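Local coordinates for dextranase (Pseudarthrobacter oxydans, PDB 6NZS), which catalyses the endohydrolysis of alpha-1,6-glucosidic linkages in dextran, at residues T23-N28 with S62-I67; T104-T109 with E151-T156; V404-E409 with V433-M438; G417-N422 with S454-M459. One frame throughout, in Å; residues are numbered along the deposited sequence.

Interactions 1 and 2 come first along the chain, one after the other, and both belong to the N-terminal Ig-like domain; their centres lie about 27 Å apart. Interactions 3 and 4 follow in the beta-solenoid, where their segments alternate in sequence because strands 398-407, 423-435 and 469-482 stack as successive parallel neighbours. Interaction 3 is the most central, its centre about 9 Å from the centre of the chain, and it touches interaction 2: Tyr155 OH rests 3.7 Å from Arg437 CD, so the Ig-like domain packs directly on the solenoid there. Interactions 2 and 4 lie on opposite sides of the chain's centre, their own centres about 43 Å apart, one in each domain.

Interaction 1. Residues T23-N28 with S62-I67; sequences TGPTGN and SGKDKI
Gly24 and Gly63 bring the two loops together backbone to backbone, their CA atoms 3.9 Å apart. Neither segment is helix or strand, and the approach is too close for a beta carbon on Gly63: one built there would fall 2.6 Å from Gly24 CA, while the positive phi of Gly63 (79°) independently suits a residue without a side chain. Carbonyl oxygens face one another here rather than donors; Gly24 O and Ser62 O, 3.1 Å apart, are both acceptors, and Arg32 meets this pair, NH1 bonding to Gly24 O and NH2 more weakly to Ser62 O. The loops belong to the N-terminal Ig-like domain of this family 49 hydrolase, one following strand 18-20 and the other strand 51-58, at a place where that domain also reaches the solenoid: Ser62 OG is hydrogen-bonded to Glu336, and Lys64 NZ to Glu287 O. Among the side chains, Pro25 lies obliquely across the stem of Lys64, with Pro25 CG 3.7 Å from Lys64 CG. Beyond CG the lysine bends (chi3 -84°) on its way to Glu287 O. A water completes the link, accepting from Thr26 N at 3.0 Å and donating to Ser62 OG at 3.0 Å.

Interaction 2. Residues T104-T109 with E151-T156; sequences TGQTIT and EPQLYT
Gln106 and Gln153 meet at about a right angle, their amide planes 79° apart, and this crossing sets the polar half of the contact. Gln153 NE2 donates to Gln106 OE1 over 2.8 Å, at an N-H...O angle of 155°. The donor lies in the plane of the Gln106 carbonyl, on a lone pair, and the acceptor is nearly in the plane of the Gln153 amide, so each group meets the other with well-directed geometry. A bend at chi2 (-69°) brings the Gln153 amide round to this position, while its own OE1 is bonded to Asn184. Gln106 OE1 takes a second hydrogen bond, 2.8 Å long, from Thr104 OG1, which comes in slightly tilted from the carbonyl plane. Thr104 OG1 in turn accepts from Gln106 N at 3.1 Å, forming an ST turn. Two bonds to OE1 should hold the amide's rotation, leaving NE2 facing Pro152 O, to which it makes a weak bond of 3.1 Å. The apolar half is the Pro152 ring: Gln106 runs antiparallel alongside it, CB and CD against Pro152 CB, while Ile108 crosses it, CG2 at 3.6 Å from Pro152 CD. Together these contacts tie the loop after strand 96-102, with its ST turn at Thr104, to the 3-10 segment before strand 154-159, within the N-terminal Ig-like domain of family 49 hydrolases.

Interaction 3. Residues V404-E409 with V433-M438; sequences VIWKNE and VIHNRM
Ile405 and Val433 form a parallel bridge between strands 398-407 and 423-435, successive neighbours in the solenoid, a parallel beta-helix of the pectate-lyase-like kind. Ile434 N donates to Ile405 O at 2.8 Å, and Lys407 N to His435 O at 2.9 Å; beyond the strands, Arg437 N continues the ladder to Asn408 O. On the Trp406 side of the sheet the indole is overlaid by His435, whose CB makes a CH-pi contact 3.6 Å from the centroid of the five-membered ring, 17° off its normal. The two ring planes stand oblique at 43°, His435 CD2 approaching Trp406 CZ2 to 3.3 Å. With Trp406 CG trans to its own nitrogen (chi1 -165°), the indole also reaches Ile434, whose CD1 lies 3.7 Å from Trp406 CE3. With an alanine in place of Trp406, His435 and Ile434 would probably face a gap and Glu181 would lose the NE1 donor. Arg437 forms a salt bridge with Glu409: NE (3.0 Å) and, more weakly, NH2 share OE2, which lies in the guanidinium plane but is met from above the carboxylate plane. A water links Arg437 NH1 to Asn408 OD1, itself also hydrogen-bonded to Asn385 ND2, and NH1 salt-bridges Glu181 of strand 176-192. Flanked by these two carboxylates, the buried guanidinium is likely to have its charge balanced within the protein.

Interaction 4. Residues G417-N422 with S454-M459; sequences GWTPRN and SHWEDM
Trp418 O is approached by several groups of the 454-459 loop. Trp456 N donates to it over 3.1 Å at a nearly straight 160°, in the carbonyl plane and on a lone pair. The same oxygen sits over the centre of the His455 imidazole, 3.4 Å above its plane, and has His455 CA 3.3 Å away in a CA-H...O contact. The ring gets beneath the carbonyl because His455 CG stands opposite its backbone N (chi1 -155°). Glu457 N probably sets its rotation, donating to His455 ND1 at 3.0 Å in the plane of the ring, inside a type I turn from His455 to Asp458. Pro420 crosses the imidazole at about a right angle, CD lying 3.8 Å from His455 CD2. Replacing His455 by an alanine would probably leave Glu457 N without its acceptor and open a gap beneath Trp418 O and Pro420 CD. The Trp418 indole, its NE1 bonded to Asp389, turns its benzo side to the other loop: CE3 lies 3.7 Å from Trp456 CB, and Met459 SD makes a Met-aromatic contact at the ring edge, 4.9 Å from the six-membered centroid. Thr419 CG2 meets the edge of the Trp456 indole, 3.4 Å from CD1. Both loops hold corresponding places in the solenoid: loop 417-422 joins strand 414-415 to strand 423-435, while the loop of residues 454-459 follows strand 450-452 on the way to strand 469-482, each strand of the first pair lying parallel beside its counterpart in the second.

Interaction 1. Residues T23-N28 with S62-I67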
loop_
_atom_site.group_PDB
_atom_site.type_symbol
_atom_site.label_atom_id
_atom_site.label_comp_id
_atom_site.label_asym_id
_atom_site.label_seq_id
_atom_site.Cartn_x
_atom_site.Cartn_y
_atom_site.Cartn_z
ATOM N N THR A 23 -7.108 -16.289 -15.930
ATOM C CA THR A 23 -8.544 -16.231 -16.168
ATOM C C THR A 23 -9.420 -16.528 -14.963
ATOM O O THR A 23 -10.596 -16.155 -14.989
ATOM C CB THR A 23 -8.957 -17.190 -17.300
ATOM O OG1 THR A 23 -8.730 -18.538 -16.887
ATOM C CG2 THR A 23 -8.167 -16.909 -18.575
ATOM N N GLY A 24 -8.916 -17.200 -13.935
ATOM C CA GLY A 24 -9.773 -17.627 -12.860
ATOM C C GLY A 24 -9.005 -17.974 -11.607
ATOM O O GLY A 24 -7.777 -17.858 -11.545
ATOM N N PRO A 25 -9.726 -18.389 -10.567
ATOM C CA PRO A 25 -9.068 -18.707 -9.297
ATOM C C PRO A 25 -8.201 -19.943 -9.436
ATOM O O PRO A 25 -8.541 -20.886 -10.155
ATOM C CB PRO A 25 -10.243 -18.964 -8.346
ATOM C CG PRO A 25 -11.367 -19.364 -9.248
ATOM C CD PRO A 25 -11.188 -18.541 -10.492
ATOM N N THR A 26 -7.058 -19.928 -8.760
ATOM C CA THR A 26 -6.238 -21.124 -8.762
ATOM C C THR A 26 -6.790 -22.130 -7.753
ATOM O O THR A 26 -7.567 -21.789 -6.852
ATOM C CB THR A 26 -4.786 -20.781 -8.440
ATOM O OG1 THR A 26 -4.730 -20.102 -7.182
ATOM C CG2 THR A 26 -4.218 -19.869 -9.514
ATOM N N GLY A 27 -6.389 -23.387 -7.924
ATOM C CA GLY A 27 -6.782 -24.413 -6.978
ATOM C C GLY A 27 -6.202 -24.166 -5.600
ATOM O O GLY A 27 -5.245 -23.413 -5.419
ATOM N N ASN A 28 -6.808 -24.821 -4.603
ATOM C CA ASN A 28 -6.361 -24.637 -3.225
ATOM C C ASN A 28 -4.890 -24.986 -3.059
ATOM O O ASN A 28 -4.193 -24.368 -2.245
ATOM C CB ASN A 28 -7.212 -25.489 -2.285
ATOM C CG ASN A 28 -8.596 -24.918 -2.085
ATOM O OD1 ASN A 28 -8.951 -23.901 -2.679
ATOM N ND2 ASN A 28 -9.393 -25.571 -1.244
ATOM N N SER A 62 -9.057 -12.420 -8.350
ATOM C CA SER A 62 -8.539 -13.739 -8.708
ATOM C C SER A 62 -9.232 -14.319 -9.939
ATOM O O SER A 62 -9.230 -15.535 -10.126
ATOM C CB SER A 62 -8.571 -14.747 -7.543
ATOM O OG SER A 62 -7.336 -14.781 -6.838
ATOM N N GLY A 63 -9.818 -13.473 -10.779
ATOM C CA GLY A 63 -10.517 -13.934 -11.964
ATOM C C GLY A 63 -11.898 -14.478 -11.702
ATOM O O GLY A 63 -12.540 -14.982 -12.634
ATOM N N LYS A 64 -12.372 -14.397 -10.466
ATOM C CA LYS A 64 -13.697 -14.886 -10.127
ATOM C C LYS A 64 -14.765 -13.908 -10.593
ATOM O O LYS A 64 -14.535 -12.700 -10.706
ATOM C CB LYS A 64 -13.819 -15.078 -8.614
ATOM C CG LYS A 64 -12.937 -16.186 -8.082
ATOM C CD LYS A 64 -13.099 -16.333 -6.580
ATOM C CE LYS A 64 -12.215 -15.347 -5.843
ATOM N NZ LYS A 64 -12.385 -15.448 -4.363
ATOM N N ASP A 65 -15.942 -14.448 -10.888
ATOM C CA ASP A 65 -17.114 -13.603 -11.005
ATOM C C ASP A 65 -17.516 -13.092 -9.626
ATOM O O ASP A 65 -17.095 -13.618 -8.592
ATOM C CB ASP A 65 -18.288 -14.395 -11.582
ATOM C CG ASP A 65 -18.079 -14.784 -13.030
ATOM O OD1 ASP A 65 -17.367 -14.062 -13.759
ATOM O OD2 ASP A 65 -18.649 -15.815 -13.441
ATOM N N LYS A 66 -18.332 -12.042 -9.621
ATOM C CA LYS A 66 -18.933 -11.569 -8.380
ATOM C C LYS A 66 -19.926 -12.614 -7.888
ATOM O O LYS A 66 -20.886 -12.948 -8.593
ATOM C CB LYS A 66 -19.651 -10.247 -8.631
ATOM C CG LYS A 66 -18.732 -9.133 -9.111
ATOM C CD LYS A 66 -19.536 -7.886 -9.427
ATOM C CE LYS A 66 -18.637 -6.718 -9.788
ATOM N NZ LYS A 66 -19.395 -5.481 -10.093
ATOM N N ILE A 67 -19.692 -13.146 -6.694
ATOM C CA ILE A 67 -20.551 -14.174 -6.117
ATOM C C ILE A 67 -21.362 -13.532 -5.001
ATOM O O ILE A 67 -20.804 -13.087 -3.989
ATOM C CB ILE A 67 -19.750 -15.380 -5.611
ATOM C CG1 ILE A 67 -19.102 -16.121 -6.784
ATOM C CG2 ILE A 67 -20.646 -16.315 -4.806
ATOM C CD1 ILE A 67 -20.039 -16.416 -7.925
HETATM O O HOH W 1 -6.927 -17.754 -6.661
#

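Interaction 2. Residues T104-T109 with E151-T156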
loop_
_atom_site.group_PDB
_atom_site.type_symbol
_atom_site.label_atom_id
_atom_site.label_comp_id
_atom_site.label_asym_id
_atom_site.label_seq_id
_atom_site.Cartn_x
_atom_site.Cartn_y
_atom_site.Cartn_z
ATOM N N THR A 104 6.268 -12.288 -23.169
ATOM C CA THR A 104 5.119 -12.126 -24.059
ATOM C C THR A 104 5.456 -12.284 -25.535
ATOM O O THR A 104 4.532 -12.380 -26.350
ATOM C CB THR A 104 4.554 -10.723 -23.882
ATOM O OG1 THR A 104 5.600 -9.786 -24.165
ATOM C CG2 THR A 104 4.050 -10.511 -22.455
ATOM N N GLY A 105 6.732 -12.295 -25.900
ATOM C CA GLY A 105 7.129 -12.181 -27.286
ATOM C C GLY A 105 7.401 -10.765 -27.737
ATOM O O GLY A 105 7.934 -10.569 -28.838
ATOM N N GLN A 106 7.048 -9.771 -26.930
ATOM C CA GLN A 106 7.408 -8.400 -27.236
ATOM C C GLN A 106 8.901 -8.201 -27.021
ATOM O O GLN A 106 9.540 -8.903 -26.230
ATOM C CB GLN A 106 6.644 -7.443 -26.327
ATOM C CG GLN A 106 5.133 -7.482 -26.525
ATOM C CD GLN A 106 4.396 -6.842 -25.375
ATOM O OE1 GLN A 106 4.575 -7.234 -24.229
ATOM N NE2 GLN A 106 3.571 -5.844 -25.672
ATOM N N THR A 107 9.464 -7.235 -27.738
ATOM C CA THR A 107 10.891 -6.976 -27.656
ATOM C C THR A 107 11.147 -5.515 -27.317
ATOM O O THR A 107 10.268 -4.652 -27.431
ATOM C CB THR A 107 11.606 -7.349 -28.954
ATOM O OG1 THR A 107 10.997 -6.655 -30.044
ATOM C CG2 THR A 107 11.536 -8.859 -29.183
ATOM N N ILE A 108 12.378 -5.253 -26.881
ATOM C CA ILE A 108 12.835 -3.908 -26.567
ATOM C C ILE A 108 14.130 -3.662 -27.327
ATOM O O ILE A 108 14.854 -4.593 -27.685
ATOM C CB ILE A 108 13.043 -3.677 -25.056
ATOM C CG1 ILE A 108 13.917 -4.776 -24.451
ATOM C CG2 ILE A 108 11.702 -3.607 -24.343
ATOM C CD1 ILE A 108 14.272 -4.538 -22.995
ATOM N N THR A 109 14.410 -2.387 -27.571
ATOM C CA THR A 109 15.591 -2.013 -28.337
ATOM C C THR A 109 16.764 -1.572 -27.469
ATOM O O THR A 109 17.897 -1.535 -27.959
ATOM C CB THR A 109 15.237 -0.946 -29.384
ATOM O OG1 THR A 109 14.561 0.143 -28.756
ATOM C CG2 THR A 109 14.325 -1.541 -30.456
ATOM N N GLU A 151 8.747 -0.859 -21.709
ATOM C CA GLU A 151 7.967 0.048 -22.551
ATOM C C GLU A 151 6.817 -0.611 -23.316
ATOM O O GLU A 151 5.713 -0.034 -23.321
ATOM C CB GLU A 151 8.898 0.848 -23.475
ATOM C CG GLU A 151 8.244 2.084 -24.069
ATOM C CD GLU A 151 9.206 2.875 -24.927
ATOM O OE1 GLU A 151 10.270 3.283 -24.408
ATOM O OE2 GLU A 151 8.904 3.078 -26.121
ATOM N N PRO A 152 6.974 -1.780 -23.954
ATOM C CA PRO A 152 5.834 -2.378 -24.673
ATOM C C PRO A 152 4.671 -2.783 -23.781
ATOM O O PRO A 152 3.578 -3.039 -24.308
ATOM C CB PRO A 152 6.444 -3.606 -25.368
ATOM C CG PRO A 152 7.908 -3.391 -25.340
ATOM C CD PRO A 152 8.218 -2.549 -24.159
ATOM N N GLN A 153 4.862 -2.862 -22.461
ATOM C CA GLN A 153 3.786 -3.186 -21.533
ATOM C C GLN A 153 2.994 -1.965 -21.079
ATOM O O GLN A 153 1.938 -2.129 -20.456
ATOM C CB GLN A 153 4.360 -3.948 -20.331
ATOM C CG GLN A 153 4.573 -5.422 -20.625
ATOM C CD GLN A 153 3.257 -6.142 -20.778
ATOM O OE1 GLN A 153 2.377 -6.019 -19.930
ATOM N NE2 GLN A 153 3.093 -6.865 -21.877
ATOM N N LEU A 154 3.460 -0.759 -21.374
ATOM C CA LEU A 154 2.773 0.438 -20.912
ATOM C C LEU A 154 1.432 0.601 -21.610
ATOM O O LEU A 154 1.296 0.338 -22.807
ATOM C CB LEU A 154 3.624 1.680 -21.180
ATOM C CG LEU A 154 4.968 1.752 -20.453
ATOM C CD1 LEU A 154 5.697 3.041 -20.800
ATOM C CD2 LEU A 154 4.748 1.629 -18.946
ATOM N N TYR A 155 0.452 1.075 -20.854
ATOM C CA TYR A 155 -0.818 1.534 -21.397
ATOM C C TYR A 155 -1.186 2.814 -20.653
ATOM O O TYR A 155 -0.645 3.116 -19.582
ATOM C CB TYR A 155 -1.931 0.476 -21.235
ATOM C CG TYR A 155 -2.536 0.564 -19.855
ATOM C CD1 TYR A 155 -1.841 0.085 -18.752
ATOM C CD2 TYR A 155 -3.756 1.206 -19.638
ATOM C CE1 TYR A 155 -2.339 0.217 -17.481
ATOM C CE2 TYR A 155 -4.261 1.348 -18.368
ATOM C CZ TYR A 155 -3.550 0.849 -17.286
ATOM O OH TYR A 155 -4.043 0.993 -16.014
ATOM N N THR A 156 -2.135 3.560 -21.204
ATOM C CA THR A 156 -2.638 4.761 -20.553
ATOM C C THR A 156 -4.087 4.545 -20.152
ATOM O O THR A 156 -4.911 4.114 -20.973
ATOM C CB THR A 156 -2.501 5.984 -21.467
ATOM O OG1 THR A 156 -1.106 6.199 -21.752
ATOM C CG2 THR A 156 -3.097 7.237 -20.809
#

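Interaction 3. Residues V404-E409 with V433-M438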
loop_
_atom_site.group_PDB
_atom_site.type_symbol
_atom_site.label_atom_id
_atom_site.label_comp_id
_atom_site.label_asym_id
_atom_site.label_seq_id
_atom_site.Cartn_x
_atom_site.Cartn_y
_atom_site.Cartn_z
ATOM N N VAL A 404 7.165 3.024 -0.626
ATOM C CA VAL A 404 6.880 3.037 -2.058
ATOM C C VAL A 404 5.413 2.668 -2.223
ATOM O O VAL A 404 4.952 1.683 -1.633
ATOM C CB VAL A 404 7.782 2.029 -2.789
ATOM C CG1 VAL A 404 7.387 1.919 -4.259
ATOM C CG2 VAL A 404 9.258 2.430 -2.658
ATOM N N ILE A 405 4.669 3.464 -2.998
ATOM C CA ILE A 405 3.219 3.309 -3.089
ATOM C C ILE A 405 2.795 3.224 -4.550
ATOM O O ILE A 405 3.172 4.076 -5.362
ATOM C CB ILE A 405 2.478 4.463 -2.386
ATOM C CG1 ILE A 405 2.839 4.485 -0.890
ATOM C CG2 ILE A 405 0.963 4.337 -2.611
ATOM C CD1 ILE A 405 2.280 5.694 -0.138
ATOM N N TRP A 406 2.011 2.192 -4.879
ATOM C CA TRP A 406 1.319 2.075 -6.162
ATOM C C TRP A 406 -0.154 2.286 -5.837
ATOM O O TRP A 406 -0.837 1.380 -5.355
ATOM C CB TRP A 406 1.556 0.703 -6.795
ATOM C CG TRP A 406 1.181 0.646 -8.262
ATOM C CD1 TRP A 406 0.016 1.083 -8.854
ATOM C CD2 TRP A 406 1.995 0.129 -9.317
ATOM N NE1 TRP A 406 0.074 0.861 -10.214
ATOM C CE2 TRP A 406 1.276 0.279 -10.519
ATOM C CE3 TRP A 406 3.270 -0.455 -9.357
ATOM C CZ2 TRP A 406 1.797 -0.121 -11.757
ATOM C CZ3 TRP A 406 3.781 -0.844 -10.574
ATOM C CH2 TRP A 406 3.054 -0.670 -11.760
ATOM N N LYS A 407 -0.638 3.492 -6.066
ATOM C CA LYS A 407 -2.007 3.828 -5.723
ATOM C C LYS A 407 -2.923 3.419 -6.872
ATOM O O LYS A 407 -2.548 3.544 -8.038
ATOM C CB LYS A 407 -2.073 5.339 -5.462
ATOM C CG LYS A 407 -3.459 5.923 -5.269
ATOM C CD LYS A 407 -4.047 5.492 -3.941
ATOM C CE LYS A 407 -5.540 5.725 -3.922
ATOM N NZ LYS A 407 -6.091 5.463 -2.547
ATOM N N ASN A 408 -4.111 2.894 -6.541
ATOM C CA ASN A 408 -5.092 2.591 -7.578
ATOM C C ASN A 408 -6.030 3.784 -7.757
ATOM O O ASN A 408 -5.550 4.908 -7.929
ATOM C CB ASN A 408 -5.799 1.253 -7.306
ATOM C CG ASN A 408 -4.892 0.049 -7.575
ATOM O OD1 ASN A 408 -3.698 0.197 -7.842
ATOM N ND2 ASN A 408 -5.476 -1.146 -7.553
ATOM N N GLU A 409 -7.349 3.581 -7.704
ATOM C CA GLU A 409 -8.295 4.614 -8.128
ATOM C C GLU A 409 -8.904 5.401 -6.979
ATOM O O GLU A 409 -9.116 6.618 -7.100
ATOM C CB GLU A 409 -9.453 3.959 -8.889
ATOM C CG GLU A 409 -9.045 3.340 -10.209
ATOM C CD GLU A 409 -8.909 1.836 -10.139
ATOM O OE1 GLU A 409 -9.043 1.269 -9.033
ATOM O OE2 GLU A 409 -8.663 1.218 -11.195
ATOM N N VAL A 433 5.171 7.864 -4.531
ATOM C CA VAL A 433 3.956 7.357 -5.151
ATOM C C VAL A 433 4.308 7.128 -6.615
ATOM O O VAL A 433 4.307 8.059 -7.422
ATOM C CB VAL A 433 2.796 8.340 -4.985
ATOM C CG1 VAL A 433 1.480 7.739 -5.484
ATOM C CG2 VAL A 433 2.661 8.761 -3.501
ATOM N N ILE A 434 4.670 5.885 -6.945
ATOM C CA ILE A 434 5.224 5.608 -8.265
ATOM C C ILE A 434 4.149 5.617 -9.341
ATOM O O ILE A 434 4.448 5.889 -10.509
ATOM C CB ILE A 434 6.064 4.311 -8.295
ATOM C CG1 ILE A 434 5.273 3.096 -7.803
ATOM C CG2 ILE A 434 7.378 4.486 -7.515
ATOM C CD1 ILE A 434 5.967 1.761 -8.161
ATOM N N HIS A 435 2.908 5.291 -8.975
ATOM C CA HIS A 435 1.782 5.327 -9.895
ATOM C C HIS A 435 0.537 5.662 -9.102
ATOM O O HIS A 435 0.477 5.452 -7.889
ATOM C CB HIS A 435 1.581 3.970 -10.576
ATOM C CG HIS A 435 2.691 3.616 -11.509
ATOM N ND1 HIS A 435 2.942 4.339 -12.654
ATOM C CD2 HIS A 435 3.635 2.645 -11.457
ATOM C CE1 HIS A 435 3.989 3.824 -13.277
ATOM N NE2 HIS A 435 4.425 2.794 -12.570
ATOM N N ASN A 436 -0.470 6.160 -9.813
ATOM C CA ASN A 436 -1.781 6.366 -9.215
ATOM C C ASN A 436 -2.795 6.467 -10.339
ATOM O O ASN A 436 -2.463 6.903 -11.441
ATOM C CB ASN A 436 -1.823 7.636 -8.353
ATOM C CG ASN A 436 -1.904 8.896 -9.186
ATOM O OD1 ASN A 436 -2.993 9.446 -9.396
ATOM N ND2 ASN A 436 -0.762 9.352 -9.692
ATOM N N ARG A 437 -4.040 6.088 -10.041
ATOM C CA ARG A 437 -5.127 6.196 -11.004
ATOM C C ARG A 437 -6.264 7.032 -10.432
ATOM O O ARG A 437 -7.441 6.762 -10.677
ATOM C CB ARG A 437 -5.619 4.823 -11.466
ATOM C CG ARG A 437 -4.645 4.098 -12.408
ATOM C CD ARG A 437 -5.314 2.931 -13.146
ATOM N NE ARG A 437 -5.899 1.955 -12.230
ATOM C CZ ARG A 437 -5.234 0.970 -11.641
ATOM N NH1 ARG A 437 -3.935 0.797 -11.864
ATOM N NH2 ARG A 437 -5.876 0.147 -10.815
ATOM N N MET A 438 -5.923 8.064 -9.663
ATOM C CA MET A 438 -6.943 8.932 -9.080
ATOM C C MET A 438 -7.518 9.821 -10.179
ATOM O O MET A 438 -6.794 10.606 -10.802
ATOM C CB MET A 438 -6.347 9.746 -7.931
ATOM C CG MET A 438 -5.874 8.855 -6.770
ATOM S SD MET A 438 -5.364 9.743 -5.271
ATOM C CE MET A 438 -3.951 10.642 -5.892
HETATM O O HOH W 2 -2.852 -1.401 -10.331
#

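Interaction 4. Residues G417-N422 with S454-M459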
loop_
_atom_site.group_PDB
_atom_site.type_symbol
_atom_site.label_atom_id
_atom_site.label_comp_id
_atom_site.label_asym_id
_atom_site.label_seq_id
_atom_site.Cartn_x
_atom_site.Cartn_y
_atom_site.Cartn_z
ATOM N N GLY A 417 -8.530 12.482 7.962
ATOM C CA GLY A 417 -9.885 12.931 8.227
ATOM C C GLY A 417 -10.858 11.827 8.590
ATOM O O GLY A 417 -10.503 10.894 9.325
ATOM N N TRP A 418 -12.091 11.942 8.073
ATOM C CA TRP A 418 -13.237 11.054 8.312
ATOM C C TRP A 418 -13.952 11.301 9.641
ATOM O O TRP A 418 -15.167 11.105 9.725
ATOM C CB TRP A 418 -12.904 9.563 8.175
ATOM C CG TRP A 418 -12.547 9.073 6.786
ATOM C CD1 TRP A 418 -11.370 8.482 6.409
ATOM C CD2 TRP A 418 -13.390 9.072 5.618
ATOM N NE1 TRP A 418 -11.419 8.139 5.077
ATOM C CE2 TRP A 418 -12.644 8.491 4.569
ATOM C CE3 TRP A 418 -14.690 9.528 5.354
ATOM C CZ2 TRP A 418 -13.157 8.335 3.281
ATOM C CZ3 TRP A 418 -15.202 9.368 4.071
ATOM C CH2 TRP A 418 -14.430 8.785 3.047
ATOM N N THR A 419 -13.215 11.649 10.691
ATOM C CA THR A 419 -13.796 12.012 11.981
ATOM C C THR A 419 -12.905 13.074 12.600
ATOM O O THR A 419 -11.733 13.198 12.224
ATOM C CB THR A 419 -13.877 10.815 12.953
ATOM O OG1 THR A 419 -12.564 10.448 13.410
ATOM C CG2 THR A 419 -14.543 9.600 12.348
ATOM N N PRO A 420 -13.412 13.841 13.567
ATOM C CA PRO A 420 -12.505 14.653 14.386
ATOM C C PRO A 420 -11.521 13.746 15.113
ATOM O O PRO A 420 -11.858 12.627 15.508
ATOM C CB PRO A 420 -13.450 15.354 15.377
ATOM C CG PRO A 420 -14.782 15.337 14.705
ATOM C CD PRO A 420 -14.825 14.057 13.929
ATOM N N ARG A 421 -10.282 14.221 15.263
ATOM C CA ARG A 421 -9.227 13.422 15.873
ATOM C C ARG A 421 -8.338 14.307 16.734
ATOM O O ARG A 421 -8.249 15.520 16.526
ATOM C CB ARG A 421 -8.367 12.708 14.814
ATOM C CG ARG A 421 -9.146 11.728 13.965
ATOM C CD ARG A 421 -8.267 11.054 12.905
ATOM N NE ARG A 421 -9.074 10.359 11.903
ATOM C CZ ARG A 421 -9.627 9.162 12.079
ATOM N NH1 ARG A 421 -9.462 8.502 13.226
ATOM N NH2 ARG A 421 -10.351 8.620 11.110
ATOM N N ASN A 422 -7.677 13.671 17.709
ATOM C CA ASN A 422 -6.625 14.287 18.514
ATOM C C ASN A 422 -5.310 13.619 18.124
ATOM O O ASN A 422 -5.089 12.444 18.439
ATOM C CB ASN A 422 -6.909 14.106 20.003
ATOM C CG ASN A 422 -7.989 15.037 20.502
ATOM O OD1 ASN A 422 -8.000 16.223 20.189
ATOM N ND2 ASN A 422 -8.917 14.496 21.290
ATOM N N SER A 454 -14.003 14.701 4.600
ATOM C CA SER A 454 -15.164 15.058 5.405
ATOM C C SER A 454 -15.686 13.820 6.144
ATOM O O SER A 454 -15.187 12.708 5.977
ATOM C CB SER A 454 -16.221 15.682 4.500
ATOM O OG SER A 454 -16.544 14.798 3.442
ATOM N N HIS A 455 -16.724 14.016 6.966
ATOM C CA HIS A 455 -17.132 12.988 7.920
ATOM C C HIS A 455 -17.787 11.793 7.234
ATOM O O HIS A 455 -18.665 11.950 6.385
ATOM C CB HIS A 455 -18.104 13.578 8.938
ATOM C CG HIS A 455 -18.115 12.847 10.245
ATOM N ND1 HIS A 455 -18.669 11.595 10.395
ATOM C CD2 HIS A 455 -17.621 13.190 11.460
ATOM C CE1 HIS A 455 -18.523 11.200 11.649
ATOM N NE2 HIS A 455 -17.892 12.149 12.315
ATOM N N TRP A 456 -17.384 10.587 7.649
ATOM C CA TRP A 456 -17.941 9.365 7.068
ATOM C C TRP A 456 -19.450 9.264 7.264
ATOM O O TRP A 456 -20.134 8.632 6.453
ATOM C CB TRP A 456 -17.242 8.126 7.640
ATOM C CG TRP A 456 -17.548 7.857 9.092
ATOM C CD1 TRP A 456 -16.846 8.298 10.171
ATOM C CD2 TRP A 456 -18.633 7.075 9.613
ATOM N NE1 TRP A 456 -17.424 7.842 11.338
ATOM C CE2 TRP A 456 -18.525 7.091 11.019
ATOM C CE3 TRP A 456 -19.689 6.368 9.025
ATOM C CZ2 TRP A 456 -19.431 6.426 11.848
ATOM C CZ3 TRP A 456 -20.586 5.708 9.847
ATOM C CH2 TRP A 456 -20.453 5.743 11.244
ATOM N N GLU A 457 -19.987 9.859 8.331
ATOM C CA GLU A 457 -21.424 9.761 8.572
ATOM C C GLU A 457 -22.223 10.561 7.550
ATOM O O GLU A 457 -23.387 10.237 7.279
ATOM C CB GLU A 457 -21.760 10.235 9.983
ATOM C CG GLU A 457 -21.356 9.268 11.085
ATOM C CD GLU A 457 -21.456 9.883 12.472
ATOM O OE1 GLU A 457 -21.814 11.073 12.579
ATOM O OE2 GLU A 457 -21.168 9.174 13.459
ATOM N N ASP A 458 -21.628 11.616 6.991
ATOM C CA ASP A 458 -22.314 12.459 6.007
ATOM C C ASP A 458 -21.225 13.322 5.361
ATOM O O ASP A 458 -20.882 14.389 5.870
ATOM C CB ASP A 458 -23.396 13.316 6.637
ATOM C CG ASP A 458 -24.182 14.126 5.610
ATOM O OD1 ASP A 458 -23.793 14.156 4.422
ATOM O OD2 ASP A 458 -25.202 14.738 5.999
ATOM N N MET A 459 -20.702 12.844 4.232
ATOM C CA MET A 459 -19.587 13.536 3.597
ATOM C C MET A 459 -19.971 14.912 3.079
ATOM O O MET A 459 -19.085 15.743 2.863
ATOM C CB MET A 459 -19.020 12.675 2.471
ATOM C CG MET A 459 -18.411 11.370 2.960
ATOM S SD MET A 459 -17.789 10.324 1.634
ATOM C CE MET A 459 -16.340 11.244 1.124
#